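Local structure of succinate-semialdehyde dehydrogenase (NAD(P)(+)) (Marinobacter aquaeolei, 3RH9) at residues A[96-101]-A[184-189]; A[227-232]-A[250-255]; A[298-303]-A[398-403]. The protein probably oxidises succinate semialdehyde to succinate with NAD(P)+ as the electron acceptor, as a member of the aldehyde dehydrogenase family. One frame throughout, in Å; residues are numbered along the deposited sequence.

Contact 1: residues A[96-101]-A[184-189]; sequences CMEHGK and SETPLT
The carboxylate of Glu98 is the flat group at the centre of this contact. Over one of its faces lies the backbone of Thr186, with Thr186 CA 3.4 Å from Glu98 CD. Thr189 lies toward the other face, and both its donors reach one oxygen, Glu98 OE2, from that side. Thr189 N donates to Glu98 OE2 at 2.8 Å, on the syn side and 27° out of the carboxylate plane. Thr189 OG1 donates to the same oxygen at 2.6 Å, from the anti side. The remaining oxygen, Glu98 OE1, takes Leu188 N on its syn lone pair at 2.9 Å. Three bonds therefore grip the carboxylate and fix its rotation. Glu98 gets there with CG placed between its own backbone N and carbonyl carbon (chi1 68°) and a fully extended chain beyond.

The arrangement joins two helices. Glu98 stands near the C-terminal end of helix 88-99, and the amides it binds lie at the beginning of helix 188-197. This is the part of the nucleotide-binding region that follows strand 178-181. In relatives the loop after this strand borders the cofactor pocket. The glutamate is buried, so the three donors and the N-terminal end of the helix dipole would be expected to stabilise its charged form.

The aliphatic part of Glu98 also packs. Its CG lies 3.6 Å from Thr186 CG2, and the two side chains run at about a right angle. Leu188 lays its CB and CG beside OE1, while Val31 of strand 28-32 also touches Glu98. His99 adds light packing of its CB on Thr186 CG2, 4.2 Å away. Its ring has Lys101 NZ above one face, near the rim, and that ammonium forms a salt bridge with Glu109.

Contact 2: residues A[227-232]-A[250-255]; sequences VPMLSF and VKKLAL
Residues 227-232 and 250-255 form a parallel pair of neighbouring strands in the nucleotide-binding sheet of the aldehyde dehydrogenase fold. Strand 229-233, helix 236-245 and strand 252-256 make up one beta-alpha-beta unit. The two strand segments are almost aligned, 8° apart, with axes 4.8 Å from each other. The ladder starts with Lys252 N donating to Pro228 O. Leu230 N then donates to Lys252 O, and Ala254 N to Leu230 O. It runs on to Phe232 N, which donates to Ala254 O at 2.9 Å.

One face carries Leu230, Phe232, Leu253 and Leu255. Leu253 CD2 packs 3.6 Å from Leu230 CB, and Leu255 CD2 leans on CB and CD1 of Phe232. Helix 236-245 covers this side, with Val238 and Leu242 against Phe232.

The other face has Met229, a selenomethionine, with Ser231, Lys252 and Ala254. The extended Met229 chain runs over the neighbouring strand: its SE lies 3.7 Å from Lys252 CG, and its CE 3.6 Å from Ala254 CB. Lys252 carries its ammonium on to Glu473 O, and Ser231 OG bonds Lys167 NZ.

Before the ladder, Lys251 bends at chi3 and chi4 and brings NZ back to Val227 O, 2.7 Å away. Its CD passes 3.5 Å from Leu230 CD1. The ammonium arrives tilted 33° from the carbonyl plane.

Chemically, both lysines pack aliphatic carbons on apolar neighbours while backbone oxygens take their charged ends. The same strand, 252-256, ends with Glu256, the predicted active-site residue, whose backbone is bonded to that of Phe232.

Contact 3: residues A[298-303]-A[398-403]; sequences VHEKVA and LFRTEE
His299 and Phe399 form the tight centre of a contact between two parallel strands, 295-299 and 393-399. Both belong to the second large sheet, that of the catalytic domain in the aldehyde dehydrogenase fold. The rings make a T-shaped stack: the edge of His299 points at the face of Phe399, with centroids 5.5 Å apart and planes at 88°. Phe399 has CG between its backbone N and carbonyl carbon (chi1 79°), which lays its ring against the Val298-His299 backbone, with His299 CA over one face. Phe266 adds a further edge-to-face partner for Phe399.

The backbone locks the same residues. Phe399 N donates to Val298 O at 3.1 Å. Glu300 N donates to Phe399 O, which also lies over one face of the His299 ring. At the edge of that ring, in its plane, sits Arg400 O. His299 ND1 accepts from Lys301 N and so ties the ring to the turn after the strand.

The outer side is looser and exposed. Glu300 and Arg400 cross at about a right angle, and their flat groups are 58° apart. The salt bridge between Glu300 OE1 and Arg400 NH1 is 3.3 Å long. It meets the carboxylate from above its plane, so it is not a flat, two-pronged pairing. Both residues also touch a crystal neighbour, which may influence their positions. Lys301 NZ is 4.1 Å from Arg400 NH2, and the lysine side chain also touches Asp267.

On the sheet face of Val298 and Leu398, Leu398 CD2 lies 3.4 Å from Ala303 CB, at the beginning of helix 303-316.

The three contacts follow one another along the chain, each closing before the next opens. Contacts 1 and 2 belong to the nucleotide-binding part, with centres 26 Å apart and nearest atoms about 11 Å apart. Contact 2 lies within its sheet. Contact 1 joins helices 88-99 and 188-197, and the latter follows strand 178-181 of that same sheet. Contact 3 lies in the other large sheet, its centre 39 Å from that of contact 1 and 41 Å from that of contact 2. None touches another. They thus report on separate regions: a helix junction, a strand pair within the nucleotide-binding sheet, beside the predicted active site, and a distant strand pair near the surface.

Contact 1: residues A[96-101]-A[184-189]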
loop_
_atom_site.group_PDB
_atom_site.type_symbol
_atom_site.label_atom_id
_atom_site.label_comp_id
_atom_site.label_asym_id
_atom_site.label_seq_id
_atom_site.Cartn_x
_atom_site.Cartn_y
_atom_site.Cartn_z
ATOM N N CYS A 96 -13.215 -3.483 30.443
ATOM C CA CYS A 96 -13.634 -4.749 31.002
ATOM C C CYS A 96 -15.133 -4.974 30.835
ATOM O O CYS A 96 -15.581 -6.052 30.414
ATOM C CB CYS A 96 -13.283 -4.787 32.482
ATOM S SG CYS A 96 -13.847 -6.266 33.303
HETATM N N MSE A 97 -15.915 -3.957 31.172
HETATM C CA MSE A 97 -17.349 -4.147 31.235
HETATM C C MSE A 97 -18.001 -4.292 29.876
HETATM O O MSE A 97 -18.995 -5.005 29.749
HETATM C CB MSE A 97 -18.012 -3.038 32.035
HETATM C CG MSE A 97 -17.870 -3.252 33.529
HETATM SE SE MSE A 97 -18.208 -1.628 34.555
HETATM C CE MSE A 97 -17.995 -2.369 36.370
ATOM N N GLU A 98 -17.452 -3.632 28.861
ATOM C CA GLU A 98 -18.081 -3.670 27.542
ATOM C C GLU A 98 -17.546 -4.802 26.656
ATOM O O GLU A 98 -18.258 -5.314 25.800
ATOM C CB GLU A 98 -17.975 -2.312 26.837
ATOM C CG GLU A 98 -16.574 -1.927 26.452
ATOM C CD GLU A 98 -16.517 -0.571 25.758
ATOM O OE1 GLU A 98 -17.596 -0.008 25.447
ATOM O OE2 GLU A 98 -15.395 -0.068 25.525
ATOM N N HIS A 99 -16.300 -5.185 26.885
ATOM C CA HIS A 99 -15.661 -6.272 26.146
ATOM C C HIS A 99 -15.834 -7.629 26.822
ATOM O O HIS A 99 -16.194 -8.596 26.175
ATOM C CB HIS A 99 -14.173 -5.974 25.980
ATOM C CG HIS A 99 -13.414 -7.029 25.238
ATOM N ND1 HIS A 99 -12.718 -8.030 25.878
ATOM C CD2 HIS A 99 -13.211 -7.216 23.911
ATOM C CE1 HIS A 99 -12.130 -8.798 24.978
ATOM N NE2 HIS A 99 -12.410 -8.324 23.776
ATOM N N GLY A 100 -15.578 -7.695 28.124
ATOM C CA GLY A 100 -15.699 -8.935 28.860
ATOM C C GLY A 100 -14.357 -9.331 29.441
ATOM O O GLY A 100 -14.277 -9.987 30.474
ATOM N N LYS A 101 -13.299 -8.928 28.757
ATOM C CA LYS A 101 -11.929 -9.113 29.220
ATOM C C LYS A 101 -11.779 -8.762 30.713
ATOM O O LYS A 101 -12.384 -7.811 31.200
ATOM C CB LYS A 101 -11.033 -8.205 28.377
ATOM C CG LYS A 101 -9.585 -8.611 28.282
ATOM C CD LYS A 101 -8.814 -7.584 27.443
ATOM C CE LYS A 101 -9.591 -7.241 26.171
ATOM N NZ LYS A 101 -8.750 -6.671 25.086
ATOM N N SER A 184 -19.456 -0.710 17.538
ATOM C CA SER A 184 -20.591 -0.389 18.403
ATOM C C SER A 184 -20.668 -1.290 19.642
ATOM O O SER A 184 -21.411 -0.997 20.572
ATOM C CB SER A 184 -21.906 -0.449 17.640
ATOM O OG SER A 184 -21.915 0.496 16.596
ATOM N N GLU A 185 -19.910 -2.385 19.645
ATOM C CA GLU A 185 -19.815 -3.263 20.809
ATOM C C GLU A 185 -18.927 -2.658 21.892
ATOM O O GLU A 185 -19.043 -3.007 23.070
ATOM C CB GLU A 185 -19.252 -4.637 20.418
ATOM C CG GLU A 185 -20.164 -5.489 19.526
ATOM C CD GLU A 185 -20.027 -5.176 18.022
ATOM O OE1 GLU A 185 -19.166 -4.336 17.643
ATOM O OE2 GLU A 185 -20.783 -5.789 17.224
ATOM N N THR A 186 -18.024 -1.765 21.487
ATOM C CA THR A 186 -17.071 -1.174 22.428
ATOM C C THR A 186 -16.776 0.302 22.181
ATOM O O THR A 186 -15.628 0.677 21.964
ATOM C CB THR A 186 -15.747 -1.961 22.442
ATOM O OG1 THR A 186 -15.346 -2.231 21.092
ATOM C CG2 THR A 186 -15.910 -3.278 23.208
ATOM N N PRO A 187 -17.811 1.151 22.246
ATOM C CA PRO A 187 -17.635 2.584 22.018
ATOM C C PRO A 187 -17.154 3.317 23.273
ATOM O O PRO A 187 -16.587 4.399 23.170
ATOM C CB PRO A 187 -19.047 3.057 21.686
ATOM C CG PRO A 187 -19.957 1.888 21.929
ATOM C CD PRO A 187 -19.195 0.837 22.621
ATOM N N LEU A 188 -17.374 2.737 24.444
ATOM C CA LEU A 188 -17.166 3.473 25.685
ATOM C C LEU A 188 -15.693 3.668 26.004
ATOM O O LEU A 188 -15.308 4.648 26.649
ATOM C CB LEU A 188 -17.879 2.796 26.863
ATOM C CG LEU A 188 -19.327 2.360 26.617
ATOM C CD1 LEU A 188 -19.791 1.480 27.759
ATOM C CD2 LEU A 188 -20.255 3.558 26.394
ATOM N N THR A 189 -14.865 2.728 25.572
ATOM C CA THR A 189 -13.450 2.861 25.824
ATOM C C THR A 189 -13.016 4.036 24.978
ATOM O O THR A 189 -12.181 4.836 25.387
ATOM C CB THR A 189 -12.679 1.581 25.468
ATOM O OG1 THR A 189 -13.042 0.558 26.391
ATOM C CG2 THR A 189 -11.194 1.789 25.585
#

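Contact 2: residues A[227-232]-A[250-255]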
loop_
_atom_site.group_PDB
_atom_site.type_symbol
_atom_site.label_atom_id
_atom_site.label_comp_id
_atom_site.label_asym_id
_atom_site.label_seq_id
_atom_site.Cartn_x
_atom_site.Cartn_y
_atom_site.Cartn_z
ATOM N N VAL A 227 -10.960 12.616 2.537
ATOM C CA VAL A 227 -10.394 11.498 3.279
ATOM C C VAL A 227 -9.558 10.615 2.364
ATOM O O VAL A 227 -10.021 9.590 1.902
ATOM C CB VAL A 227 -11.463 10.671 3.991
ATOM C CG1 VAL A 227 -10.818 9.607 4.830
ATOM C CG2 VAL A 227 -12.283 11.561 4.864
ATOM N N PRO A 228 -8.314 11.024 2.098
ATOM C CA PRO A 228 -7.435 10.342 1.149
ATOM C C PRO A 228 -7.015 8.960 1.618
ATOM O O PRO A 228 -6.646 8.130 0.802
ATOM C CB PRO A 228 -6.209 11.247 1.105
ATOM C CG PRO A 228 -6.652 12.532 1.675
ATOM C CD PRO A 228 -7.674 12.208 2.677
HETATM N N MSE A 229 -7.054 8.723 2.920
HETATM C CA MSE A 229 -6.598 7.457 3.446
HETATM C C MSE A 229 -7.496 6.869 4.520
HETATM O O MSE A 229 -7.982 7.574 5.396
HETATM C CB MSE A 229 -5.184 7.582 3.989
HETATM C CG MSE A 229 -4.842 6.502 4.977
HETATM SE SE MSE A 229 -2.930 6.203 5.049
HETATM C CE MSE A 229 -2.931 4.440 5.907
ATOM N N LEU A 230 -7.679 5.555 4.447
ATOM C CA LEU A 230 -8.408 4.815 5.450
ATOM C C LEU A 230 -7.506 3.791 6.123
ATOM O O LEU A 230 -6.817 3.025 5.448
ATOM C CB LEU A 230 -9.581 4.100 4.802
ATOM C CG LEU A 230 -10.914 4.839 4.845
ATOM C CD1 LEU A 230 -10.881 6.039 3.933
ATOM C CD2 LEU A 230 -12.011 3.887 4.445
ATOM N N SER A 231 -7.502 3.781 7.454
ATOM C CA SER A 231 -6.815 2.732 8.194
ATOM C C SER A 231 -7.845 1.878 8.936
ATOM O O SER A 231 -8.451 2.327 9.906
ATOM C CB SER A 231 -5.771 3.312 9.156
ATOM O OG SER A 231 -5.021 2.279 9.783
ATOM N N PHE A 232 -8.031 0.648 8.456
ATOM C CA PHE A 232 -9.080 -0.245 8.952
ATOM C C PHE A 232 -8.548 -1.577 9.512
ATOM O O PHE A 232 -7.829 -2.319 8.836
ATOM C CB PHE A 232 -10.116 -0.514 7.844
ATOM C CG PHE A 232 -11.039 -1.672 8.135
ATOM C CD1 PHE A 232 -10.651 -2.989 7.854
ATOM C CD2 PHE A 232 -12.296 -1.453 8.692
ATOM C CE1 PHE A 232 -11.502 -4.061 8.134
ATOM C CE2 PHE A 232 -13.153 -2.526 8.969
ATOM C CZ PHE A 232 -12.753 -3.825 8.687
ATOM N N VAL A 250 -9.086 5.573 -5.758
ATOM C CA VAL A 250 -7.811 4.908 -5.529
ATOM C C VAL A 250 -7.279 5.313 -4.150
ATOM O O VAL A 250 -6.160 5.760 -4.015
ATOM C CB VAL A 250 -6.782 5.272 -6.619
ATOM C CG1 VAL A 250 -5.614 4.321 -6.584
ATOM C CG2 VAL A 250 -7.420 5.246 -7.979
ATOM N N LYS A 251 -8.098 5.164 -3.119
ATOM C CA LYS A 251 -7.699 5.613 -1.806
ATOM C C LYS A 251 -6.535 4.794 -1.272
ATOM O O LYS A 251 -6.432 3.594 -1.499
ATOM C CB LYS A 251 -8.872 5.553 -0.836
ATOM C CG LYS A 251 -9.767 6.784 -0.824
ATOM C CD LYS A 251 -10.429 6.931 0.539
ATOM C CE LYS A 251 -11.899 7.324 0.447
ATOM N NZ LYS A 251 -12.118 8.757 0.378
ATOM N N LYS A 252 -5.650 5.453 -0.553
ATOM C CA LYS A 252 -4.624 4.754 0.193
ATOM C C LYS A 252 -5.260 4.002 1.371
ATOM O O LYS A 252 -5.979 4.586 2.170
ATOM C CB LYS A 252 -3.571 5.753 0.674
ATOM C CG LYS A 252 -2.512 5.148 1.547
ATOM C CD LYS A 252 -1.250 6.010 1.562
ATOM C CE LYS A 252 -0.170 5.311 2.338
ATOM N NZ LYS A 252 1.057 6.112 2.381
ATOM N N LEU A 253 -5.017 2.699 1.463
ATOM C CA LEU A 253 -5.565 1.894 2.568
ATOM C C LEU A 253 -4.495 1.172 3.388
ATOM O O LEU A 253 -3.530 0.654 2.847
ATOM C CB LEU A 253 -6.559 0.857 2.044
ATOM C CG LEU A 253 -7.666 1.323 1.095
ATOM C CD1 LEU A 253 -8.371 0.113 0.442
ATOM C CD2 LEU A 253 -8.652 2.213 1.830
ATOM N N ALA A 254 -4.665 1.163 4.701
ATOM C CA ALA A 254 -3.932 0.229 5.552
ATOM C C ALA A 254 -4.950 -0.750 6.093
ATOM O O ALA A 254 -5.977 -0.345 6.637
ATOM C CB ALA A 254 -3.217 0.938 6.694
ATOM N N LEU A 255 -4.666 -2.041 5.935
ATOM C CA LEU A 255 -5.637 -3.082 6.260
ATOM C C LEU A 255 -5.026 -4.153 7.138
ATOM O O LEU A 255 -4.057 -4.829 6.760
ATOM C CB LEU A 255 -6.196 -3.724 4.992
ATOM C CG LEU A 255 -6.977 -2.853 4.012
ATOM C CD1 LEU A 255 -7.500 -3.696 2.861
ATOM C CD2 LEU A 255 -8.100 -2.156 4.728
#

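Contact 3: residues A[298-303]-A[398-403]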
loop_
_atom_site.group_PDB
_atom_site.type_symbol
_atom_site.label_atom_id
_atom_site.label_comp_id
_atom_site.label_asym_id
_atom_site.label_seq_id
_atom_site.Cartn_x
_atom_site.Cartn_y
_atom_site.Cartn_z
ATOM N N VAL A 298 1.566 -30.058 16.419
ATOM C CA VAL A 298 2.502 -30.720 17.308
ATOM C C VAL A 298 3.096 -31.992 16.699
ATOM O O VAL A 298 2.399 -32.800 16.076
ATOM C CB VAL A 298 1.871 -31.026 18.660
ATOM C CG1 VAL A 298 2.888 -31.703 19.559
ATOM C CG2 VAL A 298 1.383 -29.742 19.290
ATOM N N HIS A 299 4.396 -32.153 16.884
ATOM C CA HIS A 299 5.084 -33.315 16.376
ATOM C C HIS A 299 4.626 -34.598 17.082
ATOM O O HIS A 299 4.474 -34.637 18.303
ATOM C CB HIS A 299 6.586 -33.139 16.523
ATOM C CG HIS A 299 7.374 -34.096 15.698
ATOM N ND1 HIS A 299 7.741 -35.339 16.155
ATOM C CD2 HIS A 299 7.842 -34.002 14.433
ATOM C CE1 HIS A 299 8.419 -35.968 15.212
ATOM N NE2 HIS A 299 8.496 -35.178 14.157
ATOM N N GLU A 300 4.420 -35.651 16.302
ATOM C CA GLU A 300 3.866 -36.886 16.838
ATOM C C GLU A 300 4.603 -37.408 18.070
ATOM O O GLU A 300 3.991 -37.986 18.956
ATOM C CB GLU A 300 3.791 -37.958 15.742
ATOM C CG GLU A 300 2.844 -37.562 14.622
ATOM C CD GLU A 300 2.618 -38.645 13.578
ATOM O OE1 GLU A 300 3.279 -39.706 13.648
ATOM O OE2 GLU A 300 1.765 -38.420 12.681
ATOM N N LYS A 301 5.912 -37.194 18.139
ATOM C CA LYS A 301 6.705 -37.770 19.228
ATOM C C LYS A 301 6.434 -37.089 20.558
ATOM O O LYS A 301 6.748 -37.645 21.604
ATOM C CB LYS A 301 8.205 -37.752 18.906
ATOM C CG LYS A 301 8.578 -38.572 17.678
ATOM C CD LYS A 301 10.090 -38.808 17.593
ATOM C CE LYS A 301 10.442 -39.909 16.579
ATOM N NZ LYS A 301 10.418 -39.405 15.176
ATOM N N VAL A 302 5.827 -35.906 20.515
ATOM C CA VAL A 302 5.602 -35.113 21.724
ATOM C C VAL A 302 4.141 -34.680 21.905
ATOM O O VAL A 302 3.798 -33.952 22.841
ATOM C CB VAL A 302 6.541 -33.884 21.762
ATOM C CG1 VAL A 302 8.001 -34.336 21.903
ATOM C CG2 VAL A 302 6.358 -33.037 20.495
ATOM N N ALA A 303 3.277 -35.157 21.016
ATOM C CA ALA A 303 1.854 -34.807 21.060
ATOM C C ALA A 303 1.180 -35.139 22.391
ATOM O O ALA A 303 0.540 -34.277 22.991
ATOM C CB ALA A 303 1.103 -35.471 19.902
ATOM N N LEU A 398 -1.513 -33.097 14.214
ATOM C CA LEU A 398 -0.196 -33.719 14.288
ATOM C C LEU A 398 0.621 -33.454 13.038
ATOM O O LEU A 398 0.066 -33.110 12.001
ATOM C CB LEU A 398 -0.311 -35.224 14.530
ATOM C CG LEU A 398 -1.063 -35.638 15.794
ATOM C CD1 LEU A 398 -0.972 -37.140 15.968
ATOM C CD2 LEU A 398 -0.525 -34.909 17.015
ATOM N N PHE A 399 1.941 -33.603 13.147
ATOM C CA PHE A 399 2.821 -33.578 11.975
ATOM C C PHE A 399 4.164 -34.287 12.224
ATOM O O PHE A 399 4.564 -34.516 13.372
ATOM C CB PHE A 399 3.056 -32.138 11.506
ATOM C CG PHE A 399 4.066 -31.390 12.328
ATOM C CD1 PHE A 399 3.697 -30.780 13.512
ATOM C CD2 PHE A 399 5.383 -31.295 11.913
ATOM C CE1 PHE A 399 4.629 -30.095 14.265
ATOM C CE2 PHE A 399 6.310 -30.611 12.661
ATOM C CZ PHE A 399 5.940 -30.016 13.842
ATOM N N ARG A 400 4.863 -34.619 11.141
ATOM C CA ARG A 400 6.207 -35.203 11.236
ATOM C C ARG A 400 7.323 -34.258 10.745
ATOM O O ARG A 400 8.167 -33.825 11.526
ATOM C CB ARG A 400 6.295 -36.526 10.459
ATOM C CG ARG A 400 5.106 -37.452 10.594
ATOM C CD ARG A 400 5.316 -38.478 11.673
ATOM N NE ARG A 400 6.502 -39.298 11.433
ATOM C CZ ARG A 400 7.042 -40.100 12.347
ATOM N NH1 ARG A 400 6.493 -40.191 13.551
ATOM N NH2 ARG A 400 8.130 -40.803 12.066
ATOM N N THR A 401 7.323 -33.947 9.451
ATOM C CA THR A 401 8.456 -33.250 8.842
ATOM C C THR A 401 8.384 -31.724 8.858
ATOM O O THR A 401 7.311 -31.135 8.911
ATOM C CB THR A 401 8.651 -33.665 7.379
ATOM O OG1 THR A 401 7.675 -33.000 6.565
ATOM C CG2 THR A 401 8.505 -35.154 7.234
ATOM N N GLU A 402 9.553 -31.096 8.781
ATOM C CA GLU A 402 9.650 -29.644 8.677
ATOM C C GLU A 402 8.875 -29.125 7.468
ATOM O O GLU A 402 8.040 -28.239 7.599
ATOM C CB GLU A 402 11.115 -29.207 8.583
ATOM C CG GLU A 402 11.307 -27.726 8.293
ATOM C CD GLU A 402 12.774 -27.319 8.237
ATOM O OE1 GLU A 402 13.580 -27.901 8.995
ATOM O OE2 GLU A 402 13.121 -26.408 7.444
ATOM N N GLU A 403 9.155 -29.680 6.293
ATOM C CA GLU A 403 8.528 -29.199 5.072
ATOM C C GLU A 403 7.013 -29.376 5.108
ATOM O O GLU A 403 6.272 -28.487 4.707
ATOM C CB GLU A 403 9.138 -29.860 3.830
ATOM C CG GLU A 403 9.599 -31.299 4.060
ATOM C CD GLU A 403 10.924 -31.379 4.829
ATOM O OE1 GLU A 403 11.815 -30.524 4.572
ATOM O OE2 GLU A 403 11.076 -32.294 5.678
#